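PDB 5NJL: cell surface protein (Putative S-layer protein) from Clostridioides difficile R20291, which is a putative surface-layer protein of the cell wall that shows cell adhesion in vitro and probably acts as an adhesin. Local coordinates for residues A[62-67]-A[209-214]; A[139-144]-A[191-196]. All coordinates share one frame; numbering follows the deposited sequence.

Contact 1 (A[62-67]-A[209-214]); sequences KLVNAL and ITIKNS. With SO4 (sulfate ion), chain H.
The carboxamide of Asn213 meets Leu67 and the sulfate ion through its nitrogen end, one N-H turned to each. Toward the sulfate the bond is fairly straight, ND2 to O4 of the ion being 3.0 Å with an angle of 160° at the hydrogen, and O4 lies near the amide plane. The second N-H makes a weak bond to the carbonyl of Leu67: ND2 to Leu67 O is also 3.0 Å, but the acceptor lies well out of the amide plane and the angle falls to 130°. Behind the amide, Asn213 CB rests against CG of Leu67 at 4.1 Å, the two side chains sliding past each other in opposite directions. CD2 of Leu67 comes down on Ile211, 3.8 Å from its carbonyl O and 4.1 Å from its CG2. The other branch of Ile211, extended with chi2 166°, brings CD1 against Val64 CG2 of the helix at 3.9 Å, the side chains crossing at about a right angle. Lys11 bonds both Leu67 O and the sulfate, and its ammonium group probably offsets the negative end of helix 57-65. The contact thus ties the C-terminal end of that helix to the end of strand 204-212 and the inverse gamma turn centred on Asn213 just after it; Ala14 and Leu17 of helix 14-25 and Ile9 of strand 5-10 complete the apolar packing around Ile211 between the mixed sheet and its helices.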
ATOM      1  N   LYS A  62     -12.492   6.670  21.762  1.00 29.25           N
ATOM      2  CA  LYS A  62     -13.470   7.701  22.117  1.00 33.02           C
ATOM      3  C   LYS A  62     -14.542   7.926  21.031  1.00 33.77           C
ATOM      4  O   LYS A  62     -15.732   8.072  21.335  1.00 32.84           O
ATOM      5  CB  LYS A  62     -12.784   9.025  22.435  1.00 34.16           C
ATOM      6  CG  LYS A  62     -13.691  10.035  23.121  1.00 36.96           C
ATOM      7  CD  LYS A  62     -12.947  11.318  23.484  1.00 39.77           C
ATOM      8  CE  LYS A  62     -13.945  12.377  23.964  1.00 43.65           C
ATOM      9  NZ  LYS A  62     -13.280  13.676  24.254  1.00 48.38           N
ATOM     10  N   LEU A  63     -14.107   7.970  19.778  1.00 31.96           N
ATOM     11  CA  LEU A  63     -14.996   8.208  18.658  1.00 32.79           C
ATOM     12  C   LEU A  63     -15.921   7.020  18.415  1.00 32.48           C
ATOM     13  O   LEU A  63     -17.112   7.222  18.185  1.00 34.40           O
ATOM     14  CB  LEU A  63     -14.205   8.555  17.387  1.00 32.87           C
ATOM     15  CG  LEU A  63     -13.560   9.947  17.395  1.00 34.42           C
ATOM     16  CD1 LEU A  63     -12.491  10.096  16.319  1.00 34.83           C
ATOM     17  CD2 LEU A  63     -14.607  11.037  17.202  1.00 38.41           C
ATOM     18  N   VAL A  64     -15.371   5.808  18.478  1.00 33.40           N
ATOM     19  CA  VAL A  64     -16.150   4.570  18.328  1.00 34.41           C
ATOM     20  C   VAL A  64     -17.187   4.484  19.450  1.00 34.60           C
ATOM     21  O   VAL A  64     -18.372   4.306  19.174  1.00 34.54           O
ATOM     22  CB  VAL A  64     -15.259   3.318  18.327  1.00 34.41           C
ATOM     23  CG1 VAL A  64     -16.094   2.038  18.403  1.00 36.69           C
ATOM     24  CG2 VAL A  64     -14.373   3.293  17.081  1.00 35.82           C
ATOM     25  N   ASN A  65     -16.756   4.655  20.703  1.00 34.87           N
ATOM     26  CA  ASN A  65     -17.694   4.613  21.853  1.00 34.64           C
ATOM     27  C   ASN A  65     -18.850   5.614  21.736  1.00 36.39           C
ATOM     28  O   ASN A  65     -19.973   5.301  22.120  1.00 35.21           O
ATOM     29  CB  ASN A  65     -16.974   4.818  23.193  1.00 34.19           C
ATOM     30  CG  ASN A  65     -16.015   3.693  23.534  1.00 33.56           C
ATOM     31  OD1 ASN A  65     -16.071   2.610  22.947  1.00 34.14           O
ATOM     32  ND2 ASN A  65     -15.109   3.949  24.490  1.00 32.09           N
ATOM     33  N   ALA A  66     -18.586   6.804  21.204  1.00 34.62           N
ATOM     34  CA  ALA A  66     -19.610   7.827  21.074  1.00 34.40           C
ATOM     35  C   ALA A  66     -20.444   7.738  19.780  1.00 35.67           C
ATOM     36  O   ALA A  66     -21.286   8.591  19.541  1.00 34.74           O
ATOM     37  CB  ALA A  66     -18.971   9.200  21.183  1.00 35.13           C
ATOM     38  N   LEU A  67     -20.197   6.738  18.933  1.00 34.78           N
ATOM     39  CA  LEU A  67     -20.823   6.682  17.612  1.00 34.48           C
ATOM     40  C   LEU A  67     -22.330   6.438  17.772  1.00 35.01           C
ATOM     41  O   LEU A  67     -22.741   5.478  18.431  1.00 35.28           O
ATOM     42  CB  LEU A  67     -20.202   5.548  16.796  1.00 35.94           C
ATOM     43  CG  LEU A  67     -20.586   5.420  15.336  1.00 36.21           C
ATOM     44  CD1 LEU A  67     -20.276   6.698  14.586  1.00 38.23           C
ATOM     45  CD2 LEU A  67     -19.861   4.225  14.745  1.00 37.49           C
ATOM     46  N   ILE A 209     -11.711   1.123   6.625  1.00 39.19           N
ATOM     47  CA  ILE A 209     -12.717   0.364   7.369  1.00 39.11           C
ATOM     48  C   ILE A 209     -13.835   1.325   7.730  1.00 38.87           C
ATOM     49  O   ILE A 209     -13.581   2.352   8.350  1.00 37.10           O
ATOM     50  CB  ILE A 209     -12.151  -0.289   8.635  1.00 40.09           C
ATOM     51  CG1 ILE A 209     -10.958  -1.186   8.299  1.00 44.36           C
ATOM     52  CG2 ILE A 209     -13.222  -1.091   9.371  1.00 40.26           C
ATOM     53  CD1 ILE A 209      -9.640  -0.554   8.671  1.00 47.47           C
ATOM     54  N   THR A 210     -15.066   0.988   7.322  1.00 38.60           N
ATOM     55  CA  THR A 210     -16.252   1.777   7.660  1.00 36.70           C
ATOM     56  C   THR A 210     -16.939   1.094   8.836  1.00 34.49           C
ATOM     57  O   THR A 210     -17.273  -0.077   8.766  1.00 34.21           O
ATOM     58  CB  THR A 210     -17.216   1.883   6.463  1.00 38.14           C
ATOM     59  OG1 THR A 210     -16.508   2.454   5.363  1.00 36.61           O
ATOM     60  CG2 THR A 210     -18.421   2.781   6.804  1.00 36.00           C
ATOM     61  N   ILE A 211     -17.087   1.825   9.938  1.00 34.26           N
ATOM     62  CA  ILE A 211     -17.686   1.298  11.145  1.00 30.87           C
ATOM     63  C   ILE A 211     -19.099   1.880  11.200  1.00 31.62           C
ATOM     64  O   ILE A 211     -19.262   3.076  11.151  1.00 30.55           O
ATOM     65  CB  ILE A 211     -16.923   1.718  12.418  1.00 31.63           C
ATOM     66  CG1 ILE A 211     -15.442   1.326  12.326  1.00 31.26           C
ATOM     67  CG2 ILE A 211     -17.538   1.040  13.635  1.00 31.19           C
ATOM     68  CD1 ILE A 211     -14.602   2.020  13.385  1.00 33.50           C
ATOM     69  N   LYS A 212     -20.096   1.011  11.285  1.00 32.88           N
ATOM     70  CA  LYS A 212     -21.496   1.432  11.250  1.00 34.49           C
ATOM     71  C   LYS A 212     -22.169   0.956  12.506  1.00 30.49           C
ATOM     72  O   LYS A 212     -22.109  -0.233  12.835  1.00 28.60           O
ATOM     73  CB  LYS A 212     -22.191   0.839  10.029  1.00 37.52           C
ATOM     74  CG  LYS A 212     -21.683   1.416   8.724  1.00 42.01           C
ATOM     75  CD  LYS A 212     -22.367   0.796   7.511  1.00 44.88           C
ATOM     76  CE  LYS A 212     -21.786   1.347   6.220  1.00 47.58           C
ATOM     77  NZ  LYS A 212     -22.587   1.007   5.010  1.00 48.90           N
ATOM     78  N   ASN A 213     -22.794   1.876  13.233  1.00 31.99           N
ATOM     79  CA  ASN A 213     -23.567   1.479  14.413  1.00 33.80           C
ATOM     80  C   ASN A 213     -24.988   1.105  13.950  1.00 34.48           C
ATOM     81  O   ASN A 213     -25.941   1.878  14.105  1.00 32.48           O
ATOM     82  CB  ASN A 213     -23.611   2.590  15.457  1.00 32.75           C
ATOM     83  CG  ASN A 213     -24.194   2.120  16.781  1.00 33.22           C
ATOM     84  OD1 ASN A 213     -24.408   0.925  16.997  1.00 31.27           O
ATOM     85  ND2 ASN A 213     -24.404   3.057  17.690  1.00 32.04           N
ATOM     86  N   SER A 214     -25.081  -0.076  13.356  1.00 33.73           N
ATOM     87  CA  SER A 214     -26.304  -0.553  12.728  1.00 36.88           C
ATOM     88  C   SER A 214     -26.252  -2.064  12.618  1.00 38.31           C
ATOM     89  O   SER A 214     -25.166  -2.682  12.713  1.00 37.52           O
ATOM     90  CB  SER A 214     -26.463  -0.007  11.313  1.00 38.77           C
ATOM     91  OG  SER A 214     -26.204   1.371  11.214  1.00 41.81           O
TER
HETATM   92  S   SO4 H 407     -24.332   1.547  21.730  1.00 84.04           S
HETATM   93  O1  SO4 H 407     -23.361   2.304  22.559  1.00 86.08           O
HETATM   94  O2  SO4 H 407     -25.515   1.240  22.573  1.00 85.24           O
HETATM   95  O3  SO4 H 407     -23.695   0.270  21.321  1.00 79.97           O
HETATM   96  O4  SO4 H 407     -24.767   2.347  20.553  1.00 67.26           O

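Contact 2 (A[139-144]-A[191-196]); sequences LVITLR and VKLGVA
Ile141, on an extended strand, and Leu193, on an irregular segment, lie with CA atoms 9.7 Å apart, and no backbone hydrogen bond bridges the gap; side chains alone close it. Leu193 points its forked end at the strand and divides it between two residues. Its CD1 meets Ile141 CD1 at 3.6 Å, a methyl-to-methyl touch between side chains that approach at a slant. Its CD2 faces Leu143, the looser neighbour, with 4.4 Å to Leu143 CD1. Leu193 CG is anti to its carbonyl carbon (chi1 -59°), and chi2 of 169° then sets its two methyls beside Ile141 and Leu143. Ile141 and Leu143 are two residues apart and so project from the same face of strand 138-145. This is the middle strand of a three-stranded antiparallel sheet, with backbone bonds from Ile141 to Ile155 on one flank and from Thr142 to Lys129 on the other. Through Leu193, segment 191-196, which begins with a classic beta bulge at Val191 and Lys192, packs on the apolar face of the sheet. Ile111 of helix 101-115 touches Ile141 there, while Ile122 of helix 122-125 reaches both Leu143 and Leu193, and Ile155 and Leu166 add to the layer around Leu193.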
ATOM      1  N   LEU A 139      20.994  -7.894 -15.541  1.00 24.15           N
ATOM      2  CA  LEU A 139      21.971  -6.851 -15.883  1.00 24.20           C
ATOM      3  C   LEU A 139      23.346  -7.453 -15.547  1.00 25.52           C
ATOM      4  O   LEU A 139      23.555  -7.917 -14.427  1.00 24.49           O
ATOM      5  CB  LEU A 139      21.713  -5.613 -15.051  1.00 23.45           C
ATOM      6  CG  LEU A 139      22.736  -4.502 -14.997  1.00 24.28           C
ATOM      7  CD1 LEU A 139      22.900  -3.879 -16.366  1.00 25.64           C
ATOM      8  CD2 LEU A 139      22.359  -3.453 -13.988  1.00 25.24           C
ATOM      9  N   VAL A 140      24.247  -7.475 -16.520  1.00 24.63           N
ATOM     10  CA  VAL A 140      25.578  -8.054 -16.340  1.00 23.62           C
ATOM     11  C   VAL A 140      26.590  -6.931 -16.509  1.00 23.87           C
ATOM     12  O   VAL A 140      26.718  -6.333 -17.595  1.00 23.79           O
ATOM     13  CB  VAL A 140      25.808  -9.176 -17.348  1.00 24.89           C
ATOM     14  CG1 VAL A 140      27.171  -9.825 -17.179  1.00 25.33           C
ATOM     15  CG2 VAL A 140      24.678 -10.208 -17.271  1.00 26.52           C
ATOM     16  N   ILE A 141      27.321  -6.661 -15.438  1.00 22.58           N
ATOM     17  CA  ILE A 141      28.335  -5.631 -15.417  1.00 22.70           C
ATOM     18  C   ILE A 141      29.711  -6.279 -15.463  1.00 23.87           C
ATOM     19  O   ILE A 141      30.038  -7.136 -14.626  1.00 22.80           O
ATOM     20  CB  ILE A 141      28.146  -4.764 -14.192  1.00 25.05           C
ATOM     21  CG1 ILE A 141      26.776  -4.047 -14.294  1.00 26.65           C
ATOM     22  CG2 ILE A 141      29.251  -3.722 -14.075  1.00 25.46           C
ATOM     23  CD1 ILE A 141      26.331  -3.483 -12.980  1.00 30.53           C
ATOM     24  N   THR A 142      30.534  -5.871 -16.434  1.00 22.58           N
ATOM     25  CA  THR A 142      31.861  -6.475 -16.607  1.00 22.00           C
ATOM     26  C   THR A 142      32.891  -5.356 -16.551  1.00 23.59           C
ATOM     27  O   THR A 142      32.812  -4.381 -17.308  1.00 22.37           O
ATOM     28  CB  THR A 142      31.922  -7.278 -17.901  1.00 22.09           C
ATOM     29  OG1 THR A 142      31.158  -8.475 -17.730  1.00 23.91           O
ATOM     30  CG2 THR A 142      33.334  -7.644 -18.289  1.00 22.51           C
ATOM     31  N   LEU A 143      33.869  -5.535 -15.666  1.00 22.74           N
ATOM     32  CA  LEU A 143      34.885  -4.546 -15.354  1.00 21.82           C
ATOM     33  C   LEU A 143      36.246  -5.122 -15.673  1.00 23.54           C
ATOM     34  O   LEU A 143      36.481  -6.330 -15.491  1.00 21.55           O
ATOM     35  CB  LEU A 143      34.848  -4.201 -13.867  1.00 22.70           C
ATOM     36  CG  LEU A 143      33.505  -3.808 -13.260  1.00 24.07           C
ATOM     37  CD1 LEU A 143      33.613  -3.643 -11.754  1.00 24.73           C
ATOM     38  CD2 LEU A 143      32.988  -2.535 -13.887  1.00 24.69           C
ATOM     39  N   ARG A 144      37.147  -4.259 -16.122  1.00 22.43           N
ATOM     40  CA  ARG A 144      38.545  -4.614 -16.273  1.00 24.82           C
ATOM     41  C   ARG A 144      39.403  -3.448 -15.836  1.00 25.08           C
ATOM     42  O   ARG A 144      39.094  -2.311 -16.186  1.00 24.78           O
ATOM     43  CB  ARG A 144      38.733  -4.922 -17.745  1.00 28.25           C
ATOM     44  CG  ARG A 144      40.059  -5.400 -18.209  1.00 34.15           C
ATOM     45  CD  ARG A 144      39.914  -5.847 -19.674  1.00 36.87           C
ATOM     46  NE  ARG A 144      39.741  -4.691 -20.557  1.00 34.80           N
ATOM     47  CZ  ARG A 144      39.889  -4.703 -21.873  1.00 34.63           C
ATOM     48  NH1 ARG A 144      40.158  -5.833 -22.539  1.00 28.37           N
ATOM     49  NH2 ARG A 144      39.741  -3.554 -22.533  1.00 36.15           N
ATOM     50  N   VAL A 191      33.441  -8.001  -4.522  1.00 28.16           N
ATOM     51  CA  VAL A 191      32.480  -9.052  -4.255  1.00 28.80           C
ATOM     52  C   VAL A 191      31.085  -8.540  -4.574  1.00 27.70           C
ATOM     53  O   VAL A 191      30.276  -9.276  -5.129  1.00 28.35           O
ATOM     54  CB  VAL A 191      32.576  -9.545  -2.796  1.00 30.19           C
ATOM     55  CG1 VAL A 191      31.388 -10.443  -2.429  1.00 31.52           C
ATOM     56  CG2 VAL A 191      33.886 -10.301  -2.599  1.00 31.65           C
ATOM     57  N   LYS A 192      30.798  -7.300  -4.229  1.00 25.78           N
ATOM     58  CA  LYS A 192      29.551  -6.692  -4.647  1.00 28.91           C
ATOM     59  C   LYS A 192      29.720  -5.219  -4.849  1.00 27.25           C
ATOM     60  O   LYS A 192      30.614  -4.591  -4.270  1.00 29.49           O
ATOM     61  CB  LYS A 192      28.416  -7.021  -3.661  1.00 33.44           C
ATOM     62  CG  LYS A 192      28.653  -6.657  -2.225  1.00 35.02           C
ATOM     63  CD  LYS A 192      27.584  -7.274  -1.303  1.00 36.43           C
ATOM     64  CE  LYS A 192      27.912  -6.939   0.140  1.00 35.93           C
ATOM     65  NZ  LYS A 192      26.927  -7.392   1.147  1.00 37.63           N
ATOM     66  N   LEU A 193      28.910  -4.677  -5.742  1.00 25.71           N
ATOM     67  CA  LEU A 193      28.966  -3.276  -6.060  1.00 25.85           C
ATOM     68  C   LEU A 193      28.274  -2.457  -4.979  1.00 29.00           C
ATOM     69  O   LEU A 193      27.366  -2.944  -4.284  1.00 27.24           O
ATOM     70  CB  LEU A 193      28.348  -2.997  -7.410  1.00 27.80           C
ATOM     71  CG  LEU A 193      28.968  -3.712  -8.604  1.00 27.03           C
ATOM     72  CD1 LEU A 193      28.072  -3.532  -9.808  1.00 28.06           C
ATOM     73  CD2 LEU A 193      30.350  -3.127  -8.867  1.00 29.09           C
ATOM     74  N   GLY A 194      28.722  -1.216  -4.833  1.00 28.15           N
ATOM     75  CA  GLY A 194      28.050  -0.277  -3.936  1.00 29.82           C
ATOM     76  C   GLY A 194      26.666   0.053  -4.470  1.00 30.22           C
ATOM     77  O   GLY A 194      26.393  -0.067  -5.675  1.00 29.25           O
ATOM     78  N   VAL A 195      25.798   0.474  -3.571  1.00 29.93           N
ATOM     79  CA  VAL A 195      24.421   0.774  -3.949  1.00 31.33           C
ATOM     80  C   VAL A 195      24.141   2.274  -4.063  1.00 29.73           C
ATOM     81  O   VAL A 195      24.880   3.122  -3.564  1.00 28.35           O
ATOM     82  CB  VAL A 195      23.428   0.086  -2.994  1.00 33.14           C
ATOM     83  CG1 VAL A 195      23.575  -1.410  -3.111  1.00 35.07           C
ATOM     84  CG2 VAL A 195      23.610   0.547  -1.551  1.00 35.84           C
ATOM     85  N   ALA A 196      23.036   2.597  -4.717  1.00 29.60           N
ATOM     86  CA  ALA A 196      22.589   3.959  -4.848  1.00 32.44           C
ATOM     87  C   ALA A 196      22.094   4.439  -3.470  1.00 34.02           C
ATOM     88  O   ALA A 196      21.944   3.646  -2.527  1.00 31.55           O
ATOM     89  CB  ALA A 196      21.497   4.068  -5.906  1.00 33.44           C
TER

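How the contacts relate
Contacts 1 and 2 lie on opposite sides of the chain's centre, 54 Å apart between centres and about 34 Å at their nearest atoms, so neither touches the other. Along the sequence contact 2 is nested: strand 138-145 and loop 191-196 both fall between helix 57-65 and strand 204-212. The chain thus leaves the mixed-sheet region, builds the distant three-stranded unit and returns to close contact 1, consistent with the extended three-domain shape. Contact 1 is partly buried and combines one weak hydrogen bond and a sulfate-bound amide with apolar packing, the sulfate ion probably coming from the crystallisation liquor; contact 2 is buried and wholly apolar.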